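Local atomic coordinates of esterase (uncultured bacterium FLS12, PDB entry 4RGY), a protein that hydrolyses esters as a low-temperature-active alkaline esterase of the alpha/beta-hydrolase class, cloned from a marine sediment metagenome. Residues 148-153 with 247-252; 2-7 with 58-63; 217-222 with 236-241. One frame throughout, in Å; residues are numbered along the deposited sequence.

Contact 1. Residues 148-153 with 247-252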
loop_
_atom_site.group_PDB
_atom_site.type_symbol
_atom_site.label_atom_id
_atom_site.label_comp_id
_atom_site.label_asym_id
_atom_site.label_seq_id
_atom_site.Cartn_x
_atom_site.Cartn_y
_atom_site.Cartn_z
ATOM N N SER A 148 -24.573 8.379 -12.465
ATOM C CA SER A 148 -24.762 6.972 -12.137
ATOM C C SER A 148 -24.449 6.060 -13.313
ATOM O O SER A 148 -24.959 6.259 -14.422
ATOM C CB SER A 148 -26.195 6.728 -11.672
ATOM O OG SER A 148 -26.480 5.336 -11.572
ATOM N N LEU A 149 -23.609 5.054 -13.068
ATOM C CA LEU A 149 -23.260 4.059 -14.081
ATOM C C LEU A 149 -23.820 2.712 -13.657
ATOM O O LEU A 149 -23.434 2.186 -12.611
ATOM C CB LEU A 149 -21.740 3.962 -14.260
ATOM C CG LEU A 149 -21.003 5.206 -14.761
ATOM C CD1 LEU A 149 -20.749 6.180 -13.613
ATOM C CD2 LEU A 149 -19.678 4.817 -15.401
ATOM N N SER A 150 -24.756 2.177 -14.442
ATOM C CA SER A 150 -25.388 0.897 -14.126
ATOM C C SER A 150 -25.861 0.873 -12.680
ATOM O O SER A 150 -25.555 -0.058 -11.920
ATOM C CB SER A 150 -24.405 -0.246 -14.380
ATOM O OG SER A 150 -23.818 -0.114 -15.663
ATOM N N GLY A 151 -26.619 1.899 -12.305
ATOM C CA GLY A 151 -26.955 2.106 -10.910
ATOM C C GLY A 151 -28.069 1.219 -10.393
ATOM O O GLY A 151 -28.963 0.813 -11.144
ATOM N N ALA A 152 -28.003 0.902 -9.103
ATOM C CA ALA A 152 -29.101 0.226 -8.415
ATOM C C ALA A 152 -30.080 1.309 -7.970
ATOM O O ALA A 152 -30.128 1.699 -6.804
ATOM C CB ALA A 152 -28.569 -0.558 -7.215
ATOM N N LEU A 153 -30.838 1.826 -8.929
ATOM C CA LEU A 153 -31.566 3.075 -8.715
ATOM C C LEU A 153 -32.951 2.928 -8.090
ATOM O O LEU A 153 -33.573 3.932 -7.750
ATOM C CB LEU A 153 -31.648 3.889 -10.006
ATOM C CG LEU A 153 -30.290 4.224 -10.631
ATOM C CD1 LEU A 153 -30.419 5.212 -11.787
ATOM C CD2 LEU A 153 -29.346 4.761 -9.564
ATOM N N TRP A 247 -16.685 -4.440 -15.448
ATOM C CA TRP A 247 -15.772 -3.309 -15.472
ATOM C C TRP A 247 -15.306 -2.830 -16.845
ATOM O O TRP A 247 -14.891 -1.679 -16.976
ATOM C CB TRP A 247 -14.588 -3.567 -14.531
ATOM C CG TRP A 247 -14.980 -3.371 -13.115
ATOM C CD1 TRP A 247 -15.349 -4.332 -12.214
ATOM C CD2 TRP A 247 -15.076 -2.121 -12.434
ATOM N NE1 TRP A 247 -15.659 -3.746 -11.005
ATOM C CE2 TRP A 247 -15.504 -2.388 -11.121
ATOM C CE3 TRP A 247 -14.832 -0.797 -12.805
ATOM C CZ2 TRP A 247 -15.706 -1.379 -10.185
ATOM C CZ3 TRP A 247 -15.028 0.203 -11.873
ATOM C CH2 TRP A 247 -15.450 -0.092 -10.576
ATOM N N GLY A 248 -15.356 -3.698 -17.857
ATOM C CA GLY A 248 -15.107 -3.254 -19.220
ATOM C C GLY A 248 -16.051 -2.124 -19.604
ATOM O O GLY A 248 -15.633 -1.096 -20.137
ATOM N N TYR A 249 -17.329 -2.304 -19.301
ATOM C CA TYR A 249 -18.326 -1.282 -19.595
ATOM C C TYR A 249 -18.054 0.013 -18.812
ATOM O O TYR A 249 -18.099 1.098 -19.378
ATOM C CB TYR A 249 -19.734 -1.839 -19.329
ATOM C CG TYR A 249 -20.848 -0.840 -19.501
ATOM C CD1 TYR A 249 -21.307 -0.489 -20.770
ATOM C CD2 TYR A 249 -21.444 -0.245 -18.396
ATOM C CE1 TYR A 249 -22.330 0.433 -20.924
ATOM C CE2 TYR A 249 -22.464 0.677 -18.542
ATOM C CZ TYR A 249 -22.892 1.008 -19.810
ATOM O OH TYR A 249 -23.892 1.928 -19.959
ATOM N N TRP A 250 -17.737 -0.090 -17.524
ATOM C CA TRP A 250 -17.493 1.120 -16.729
ATOM C C TRP A 250 -16.202 1.838 -17.115
ATOM O O TRP A 250 -16.128 3.064 -17.041
ATOM C CB TRP A 250 -17.529 0.804 -15.231
ATOM C CG TRP A 250 -18.877 0.250 -14.884
ATOM C CD1 TRP A 250 -20.080 0.716 -15.320
ATOM C CD2 TRP A 250 -19.156 -0.929 -14.118
ATOM N NE1 TRP A 250 -21.095 -0.074 -14.842
ATOM C CE2 TRP A 250 -20.556 -1.091 -14.097
ATOM C CE3 TRP A 250 -18.358 -1.848 -13.424
ATOM C CZ2 TRP A 250 -21.174 -2.144 -13.430
ATOM C CZ3 TRP A 250 -18.971 -2.893 -12.766
ATOM C CH2 TRP A 250 -20.372 -3.034 -12.767
ATOM N N ASP A 251 -15.194 1.080 -17.541
ATOM C CA ASP A 251 -13.950 1.665 -18.019
ATOM C C ASP A 251 -14.226 2.535 -19.244
ATOM O O ASP A 251 -13.658 3.619 -19.380
ATOM C CB ASP A 251 -12.943 0.560 -18.365
ATOM C CG ASP A 251 -11.593 1.110 -18.812
ATOM O OD1 ASP A 251 -10.878 1.707 -17.987
ATOM O OD2 ASP A 251 -11.237 0.940 -19.994
ATOM N N ALA A 252 -15.096 2.064 -20.133
ATOM C CA ALA A 252 -15.478 2.839 -21.306
ATOM C C ALA A 252 -16.354 4.023 -20.907
ATOM O O ALA A 252 -16.120 5.158 -21.320
ATOM C CB ALA A 252 -16.212 1.953 -22.306
#
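Trp250 turns the edge of its indole to Ser150, and its ring N-H is spent on the serine hydroxyl. The bond from NE1 to Ser150 OG measures 2.8 Å and is nearly straight, at 162°; OG lies close to the indole plane, only 11° out of it. Ser150 CB sits at the same edge, 3.3 Å from Trp250 NE1, so the serine meets the ring at its edge rather than over a face. With chi1 at -49°, Ser150 points OG anti to its own carbonyl carbon and out toward the helix, where it also comes 3.3 Å from Tyr249 CE2. The hydroxyl thus meets two successive aromatic residues of helix 247-260, bonded to one and in simple contact with the other.

Leu149 adds the apolar part. Its side chain and that of Trp250 run past each other in opposite directions, with Leu149 CB 3.8 Å from Trp250 CD1. On the helix itself, Trp250 CE3 stands 3.4 Å above the centre of the Trp247 ring, so the edge of the Trp250 ring away from NE1 rests over the face of the Trp247 ring. All four touching residues are buried, so the bond gives the buried indole N-H an acceptor inside the protein.

The Ser150 side chain also touches Asp216, while the Trp250 ring meets His245 edge-to-face; with Ser126 these two form a probable Ser-His-Asp triad. The contact joins the chain leaving strand 145-149, an inner strand of the sheet, to the helix that follows the presumed histidine, an arrangement consistent with second-shell support of the active site in an alpha/beta-hydrolase fold.

Contact 2. Residues 2-7 with 58-63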
loop_
_atom_site.group_PDB
_atom_site.type_symbol
_atom_site.label_atom_id
_atom_site.label_comp_id
_atom_site.label_asym_id
_atom_site.label_seq_id
_atom_site.Cartn_x
_atom_site.Cartn_y
_atom_site.Cartn_z
ATOM N N MET A 2 0.232 12.227 -12.162
ATOM C CA MET A 2 -0.665 12.174 -11.025
ATOM C C MET A 2 0.062 11.453 -9.899
ATOM O O MET A 2 0.792 10.481 -10.127
ATOM C CB MET A 2 -1.953 11.420 -11.364
ATOM C CG MET A 2 -2.741 11.978 -12.548
ATOM S SD MET A 2 -3.738 13.413 -12.115
ATOM C CE MET A 2 -4.833 12.730 -10.877
ATOM N N ALA A 3 -0.114 11.949 -8.688
ATOM C CA ALA A 3 0.412 11.282 -7.512
ATOM C C ALA A 3 -0.712 10.420 -6.931
ATOM O O ALA A 3 -1.868 10.860 -6.848
ATOM C CB ALA A 3 0.876 12.301 -6.510
ATOM N N LEU A 4 -0.363 9.200 -6.519
ATOM C CA LEU A 4 -1.311 8.234 -5.971
ATOM C C LEU A 4 -1.121 8.087 -4.467
ATOM O O LEU A 4 0.001 7.916 -3.991
ATOM C CB LEU A 4 -1.101 6.877 -6.653
ATOM C CG LEU A 4 -1.899 5.690 -6.106
ATOM C CD1 LEU A 4 -3.360 5.855 -6.406
ATOM C CD2 LEU A 4 -1.392 4.376 -6.681
ATOM N N PHE A 5 -2.217 8.167 -3.719
ATOM C CA PHE A 5 -2.140 8.062 -2.272
ATOM C C PHE A 5 -3.047 6.965 -1.782
ATOM O O PHE A 5 -4.254 6.970 -2.049
ATOM C CB PHE A 5 -2.549 9.384 -1.613
ATOM C CG PHE A 5 -1.724 10.544 -2.051
ATOM C CD1 PHE A 5 -2.045 11.243 -3.200
ATOM C CD2 PHE A 5 -0.611 10.933 -1.324
ATOM C CE1 PHE A 5 -1.264 12.307 -3.626
ATOM C CE2 PHE A 5 0.168 12.001 -1.736
ATOM C CZ PHE A 5 -0.156 12.690 -2.892
ATOM N N GLN A 6 -2.471 6.022 -1.045
ATOM C CA GLN A 6 -3.263 5.072 -0.293
ATOM C C GLN A 6 -3.292 5.588 1.139
ATOM O O GLN A 6 -2.251 5.746 1.781
ATOM C CB GLN A 6 -2.660 3.674 -0.384
ATOM C CG GLN A 6 -2.609 3.129 -1.821
ATOM C CD GLN A 6 -3.977 2.861 -2.445
ATOM O OE1 GLN A 6 -5.003 2.849 -1.765
ATOM N NE2 GLN A 6 -3.988 2.638 -3.756
ATOM N N CYS A 7 -4.490 5.888 1.617
ATOM C CA CYS A 7 -4.669 6.619 2.862
ATOM C C CYS A 7 -5.359 5.751 3.885
ATOM O O CYS A 7 -6.496 5.314 3.667
ATOM C CB CYS A 7 -5.554 7.848 2.613
ATOM S SG CYS A 7 -5.163 8.810 1.121
ATOM N N ILE A 58 -10.997 -0.718 -6.182
ATOM C CA ILE A 58 -11.480 -1.331 -7.416
ATOM C C ILE A 58 -11.409 -0.425 -8.642
ATOM O O ILE A 58 -11.056 -0.890 -9.734
ATOM C CB ILE A 58 -12.911 -1.901 -7.235
ATOM C CG1 ILE A 58 -13.274 -2.838 -8.384
ATOM C CG2 ILE A 58 -13.957 -0.794 -7.098
ATOM C CD1 ILE A 58 -12.729 -4.230 -8.199
ATOM N N TRP A 59 -11.721 0.860 -8.488
ATOM C CA TRP A 59 -11.660 1.759 -9.634
ATOM C C TRP A 59 -10.238 1.829 -10.199
ATOM O O TRP A 59 -10.043 1.779 -11.412
ATOM C CB TRP A 59 -12.171 3.161 -9.283
ATOM C CG TRP A 59 -13.663 3.324 -9.441
ATOM C CD1 TRP A 59 -14.603 3.292 -8.462
ATOM C CD2 TRP A 59 -14.370 3.543 -10.671
ATOM N NE1 TRP A 59 -15.860 3.475 -9.000
ATOM C CE2 TRP A 59 -15.741 3.626 -10.357
ATOM C CE3 TRP A 59 -13.976 3.667 -12.009
ATOM C CZ2 TRP A 59 -16.720 3.840 -11.326
ATOM C CZ3 TRP A 59 -14.953 3.881 -12.980
ATOM C CH2 TRP A 59 -16.311 3.959 -12.629
ATOM N N LEU A 60 -9.243 1.906 -9.325
ATOM C CA LEU A 60 -7.857 1.994 -9.772
ATOM C C LEU A 60 -7.430 0.708 -10.475
ATOM O O LEU A 60 -6.715 0.750 -11.497
ATOM C CB LEU A 60 -6.940 2.264 -8.578
ATOM C CG LEU A 60 -5.491 2.599 -8.943
ATOM C CD1 LEU A 60 -5.379 4.020 -9.467
ATOM C CD2 LEU A 60 -4.571 2.394 -7.749
ATOM N N ARG A 61 -7.859 -0.427 -9.927
ATOM C CA ARG A 61 -7.431 -1.723 -10.425
ATOM C C ARG A 61 -8.067 -2.101 -11.752
ATOM O O ARG A 61 -7.372 -2.557 -12.652
ATOM C CB ARG A 61 -7.675 -2.812 -9.385
ATOM C CG ARG A 61 -6.840 -2.641 -8.123
ATOM C CD ARG A 61 -7.430 -3.387 -6.938
ATOM N NE ARG A 61 -7.387 -4.838 -7.099
ATOM C CZ ARG A 61 -7.795 -5.699 -6.172
ATOM N NH1 ARG A 61 -8.280 -5.252 -5.012
ATOM N NH2 ARG A 61 -7.730 -7.006 -6.400
ATOM N N ARG A 62 -9.375 -1.902 -11.883
ATOM C CA ARG A 62 -10.114 -2.446 -13.025
ATOM C C ARG A 62 -10.382 -1.456 -14.145
ATOM O O ARG A 62 -11.022 -1.804 -15.141
ATOM C CB ARG A 62 -11.432 -3.038 -12.545
ATOM C CG ARG A 62 -11.249 -4.020 -11.423
ATOM C CD ARG A 62 -10.362 -5.161 -11.849
ATOM N NE ARG A 62 -10.010 -5.984 -10.699
ATOM C CZ ARG A 62 -10.830 -6.871 -10.155
ATOM N NH1 ARG A 62 -12.037 -7.050 -10.671
ATOM N NH2 ARG A 62 -10.444 -7.580 -9.098
ATOM N N THR A 63 -9.921 -0.221 -13.973
ATOM C CA THR A 63 -10.007 0.790 -15.026
ATOM C C THR A 63 -8.688 1.524 -15.132
ATOM O O THR A 63 -7.785 1.331 -14.303
ATOM C CB THR A 63 -11.109 1.860 -14.779
ATOM O OG1 THR A 63 -10.684 2.806 -13.787
ATOM C CG2 THR A 63 -12.424 1.217 -14.372
#
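Strand 2-11 passes the short helix 58-62 at some distance, the closest CA atoms being those of Leu4 and Leu60, 9.8 Å apart, so the gap is bridged by side chains alone. Leu4 and Leu60 reach for each other tip to tip. Each holds CG anti to its backbone N, chi1 173° in Leu4 and -171° in Leu60, which extends both branches into the space between the two backbones. Leu60 CD2 does most of the touching: it lies against both methyl groups of Leu4, 3.9 Å from Leu4 CD2, while Leu60 CD1 is slightly farther off, 4.1 Å from Leu4 CD1.

Gln6, two residues along on the same strand, bends at chi2 (-67°) and brings its amide across the end of the leucine, with Gln6 NE2 4.0 Å from Leu60 CD2. This is plain van der Waals contact; the polar partner of the amide is Thr21 on the neighbouring strand 16-25, whose OG1 is hydrogen-bonded to Gln6 OE1.

At the end of the helix, Thr63 turns its hydroxyl back to the chain, OG1 donating to Trp59 O over 2.7 Å. The surroundings are shared between subunits. Residues 4-7 of strand 2-11 pair in an antiparallel ladder with a strand of the third subunit, so the sheet runs on across the interface, and Arg61 and Arg62 form salt bridges with Glu66 of the second subunit.

Between the two segments themselves no hydrogen bond or charge pair is made, and they bury just 97 Å² together. The contact therefore rests on dispersion and the exclusion of water from two buried leucines, an apolar touch that imposes little directional restraint, whereas the directional bonds nearby stay within segment 58-63 or run to strand 16-25 and to the second and third subunits.

Contact 3. Residues 217-222 with 236-241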
loop_
_atom_site.group_PDB
_atom_site.type_symbol
_atom_site.label_atom_id
_atom_site.label_comp_id
_atom_site.label_asym_id
_atom_site.label_seq_id
_atom_site.Cartn_x
_atom_site.Cartn_y
_atom_site.Cartn_z
ATOM N N PHE A 217 -28.497 -6.794 -15.260
ATOM C CA PHE A 217 -29.665 -7.200 -14.483
ATOM C C PHE A 217 -30.432 -5.983 -13.976
ATOM O O PHE A 217 -31.639 -6.059 -13.739
ATOM C CB PHE A 217 -29.283 -8.144 -13.328
ATOM C CG PHE A 217 -28.479 -7.496 -12.235
ATOM C CD1 PHE A 217 -27.240 -6.928 -12.500
ATOM C CD2 PHE A 217 -28.943 -7.501 -10.927
ATOM C CE1 PHE A 217 -26.503 -6.342 -11.501
ATOM C CE2 PHE A 217 -28.209 -6.924 -9.917
ATOM C CZ PHE A 217 -26.983 -6.346 -10.201
ATOM N N LEU A 218 -29.737 -4.855 -13.849
ATOM C CA LEU A 218 -30.348 -3.623 -13.355
ATOM C C LEU A 218 -30.940 -2.763 -14.470
ATOM O O LEU A 218 -31.399 -1.645 -14.213
ATOM C CB LEU A 218 -29.316 -2.802 -12.570
ATOM C CG LEU A 218 -28.864 -3.430 -11.254
ATOM C CD1 LEU A 218 -27.653 -2.692 -10.686
ATOM C CD2 LEU A 218 -30.015 -3.452 -10.258
ATOM N N TYR A 219 -30.948 -3.272 -15.699
ATOM C CA TYR A 219 -31.408 -2.459 -16.825
ATOM C C TYR A 219 -32.860 -2.004 -16.666
ATOM O O TYR A 219 -33.170 -0.829 -16.873
ATOM C CB TYR A 219 -31.227 -3.193 -18.154
ATOM C CG TYR A 219 -31.709 -2.386 -19.339
ATOM C CD1 TYR A 219 -31.073 -1.211 -19.704
ATOM C CD2 TYR A 219 -32.817 -2.787 -20.077
ATOM C CE1 TYR A 219 -31.509 -0.462 -20.776
ATOM C CE2 TYR A 219 -33.255 -2.049 -21.164
ATOM C CZ TYR A 219 -32.601 -0.885 -21.502
ATOM O OH TYR A 219 -33.025 -0.128 -22.572
ATOM N N GLU A 220 -33.745 -2.925 -16.300
ATOM C CA GLU A 220 -35.162 -2.594 -16.161
ATOM C C GLU A 220 -35.386 -1.502 -15.117
ATOM O O GLU A 220 -36.158 -0.567 -15.358
ATOM C CB GLU A 220 -35.997 -3.843 -15.847
ATOM C CG GLU A 220 -36.117 -4.819 -17.015
ATOM C CD GLU A 220 -34.775 -5.411 -17.448
ATOM O OE1 GLU A 220 -33.916 -5.677 -16.573
ATOM O OE2 GLU A 220 -34.577 -5.594 -18.670
ATOM N N ASP A 221 -34.708 -1.609 -13.974
ATOM C CA ASP A 221 -34.777 -0.576 -12.940
ATOM C C ASP A 221 -34.295 0.756 -13.494
ATOM O O ASP A 221 -34.852 1.812 -13.178
ATOM C CB ASP A 221 -33.914 -0.938 -11.726
ATOM C CG ASP A 221 -34.521 -2.022 -10.859
ATOM O OD1 ASP A 221 -35.706 -2.357 -11.042
ATOM O OD2 ASP A 221 -33.801 -2.532 -9.970
ATOM N N ASN A 222 -33.232 0.721 -14.294
ATOM C CA ASN A 222 -32.735 1.939 -14.903
ATOM C C ASN A 222 -33.710 2.571 -15.886
ATOM O O ASN A 222 -33.884 3.789 -15.890
ATOM C CB ASN A 222 -31.367 1.707 -15.548
ATOM C CG ASN A 222 -30.236 1.885 -14.557
ATOM O OD1 ASN A 222 -29.734 2.994 -14.381
ATOM N ND2 ASN A 222 -29.860 0.808 -13.872
ATOM N N PHE A 236 -31.643 14.962 -17.519
ATOM C CA PHE A 236 -30.585 13.958 -17.424
ATOM C C PHE A 236 -29.974 13.705 -18.791
ATOM O O PHE A 236 -30.675 13.683 -19.815
ATOM C CB PHE A 236 -31.151 12.613 -16.957
ATOM C CG PHE A 236 -31.117 12.392 -15.468
ATOM C CD1 PHE A 236 -32.080 12.964 -14.648
ATOM C CD2 PHE A 236 -30.164 11.551 -14.898
ATOM C CE1 PHE A 236 -32.073 12.742 -13.288
ATOM C CE2 PHE A 236 -30.146 11.324 -13.526
ATOM C CZ PHE A 236 -31.112 11.918 -12.722
ATOM N N MET A 237 -28.665 13.502 -18.816
ATOM C CA MET A 237 -28.051 12.848 -19.951
ATOM C C MET A 237 -28.215 11.363 -19.690
ATOM O O MET A 237 -27.719 10.855 -18.677
ATOM C CB MET A 237 -26.569 13.217 -20.068
ATOM C CG MET A 237 -25.792 12.344 -21.034
ATOM S SD MET A 237 -26.340 12.508 -22.741
ATOM C CE MET A 237 -26.134 14.267 -22.989
ATOM N N TYR A 238 -28.949 10.679 -20.561
ATOM C CA TYR A 238 -29.144 9.235 -20.450
ATOM C C TYR A 238 -28.462 8.529 -21.610
ATOM O O TYR A 238 -28.648 8.914 -22.767
ATOM C CB TYR A 238 -30.639 8.851 -20.439
ATOM C CG TYR A 238 -30.834 7.347 -20.429
ATOM C CD1 TYR A 238 -30.798 6.636 -19.234
ATOM C CD2 TYR A 238 -31.006 6.630 -21.617
ATOM C CE1 TYR A 238 -30.949 5.260 -19.215
ATOM C CE2 TYR A 238 -31.150 5.240 -21.604
ATOM C CZ TYR A 238 -31.119 4.568 -20.398
ATOM O OH TYR A 238 -31.265 3.194 -20.343
ATOM N N GLU A 239 -27.693 7.484 -21.315
ATOM C CA GLU A 239 -27.029 6.707 -22.354
ATOM C C GLU A 239 -27.189 5.230 -22.078
ATOM O O GLU A 239 -27.153 4.802 -20.926
ATOM C CB GLU A 239 -25.535 7.053 -22.411
ATOM C CG GLU A 239 -25.232 8.514 -22.670
ATOM C CD GLU A 239 -23.776 8.770 -23.038
ATOM O OE1 GLU A 239 -22.864 8.134 -22.465
ATOM O OE2 GLU A 239 -23.550 9.625 -23.913
ATOM N N GLU A 240 -27.347 4.444 -23.133
ATOM C CA GLU A 240 -27.385 3.000 -22.996
ATOM C C GLU A 240 -26.727 2.405 -24.228
ATOM O O GLU A 240 -26.672 3.049 -25.279
ATOM C CB GLU A 240 -28.822 2.494 -22.849
ATOM C CG GLU A 240 -29.665 2.668 -24.103
ATOM C CD GLU A 240 -31.063 2.091 -23.955
ATOM O OE1 GLU A 240 -31.603 2.077 -22.831
ATOM O OE2 GLU A 240 -31.623 1.642 -24.977
ATOM N N SER A 241 -26.226 1.182 -24.090
ATOM C CA SER A 241 -25.524 0.485 -25.165
ATOM C C SER A 241 -25.296 -0.938 -24.673
ATOM O O SER A 241 -25.520 -1.216 -23.499
ATOM C CB SER A 241 -24.199 1.184 -25.496
ATOM O OG SER A 241 -23.340 1.241 -24.369
#
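Tyr219, in the first turn of helix 219-232, reaches across to strand 236-241 and gives its phenolic proton to Glu240, OH lying 2.6 Å from Glu240 OE1. Its CG stands anti to the backbone N, chi1 179°, and this carries the ring from a backbone position 9.2 Å away, measured between the CA atoms of Tyr219 and Glu240. The acceptor oxygen sits at the edge of the Tyr219 ring, near its plane. Seen from the carboxylate, the hydroxyl approaches on the syn side but 34° out of the carboxylate plane, and the ring and carboxylate planes are 53° apart.

Tyr238, two residues earlier on the strand, donates to the same oxygen: its OH is 2.7 Å from Glu240 OE1, which receives it on its anti lone pair. Two phenols thus grip one carboxylate oxygen, an arrangement that would probably stabilise its negative charge. The tyrosine side chains cross at about a right angle, with Tyr238 OH 3.7 Å from Tyr219 CE1.

The segments belong to the beta-alpha-beta unit formed by strand 207-213, helix 219-232 and strand 236-241, the last strand being outermost in the sheet of this chain. The contact links the start of the helix to the strand that follows it. An alanine in place of Glu240 would remove the shared acceptor, is likely to leave both tyrosine hydroxyls without this mate, and would probably set the Tyr219 ring freer to turn.

Asn222, facing the strand without touching it, donates ND2 to Leu218 O at 2.9 Å, from above the carbonyl plane; that oxygen also accepts the Asn222 backbone N-H. The Tyr238 ring, for its part, takes a cation-pi contact from Arg226 of the same helix.

Contacts 1 and 2 are buried and contact 3 lies at the surface, yet all three reach the same mixed sheet. Contact 1 pairs one indole hydrogen bond with apolar packing, contact 2 is leucine packing without polar bonds, and contact 3 centres on a carboxylate. Contacts 1 and 3 are neighbours, their centres 9 Å apart; contact 3 is nested in the chain loop closed by contact 1, and a probable hydrogen bond from Asn222 ND2 to Gly151 O joins them. Trp247 packs on Ile58 and Thr63, linking contact 1 to contact 2. Contacts 2 and 3 stay about 13 Å apart at their nearest atoms; contacts 1 and 2 both touch the second subunit, contact 2 others as well, whereas no other chain touches contact 3.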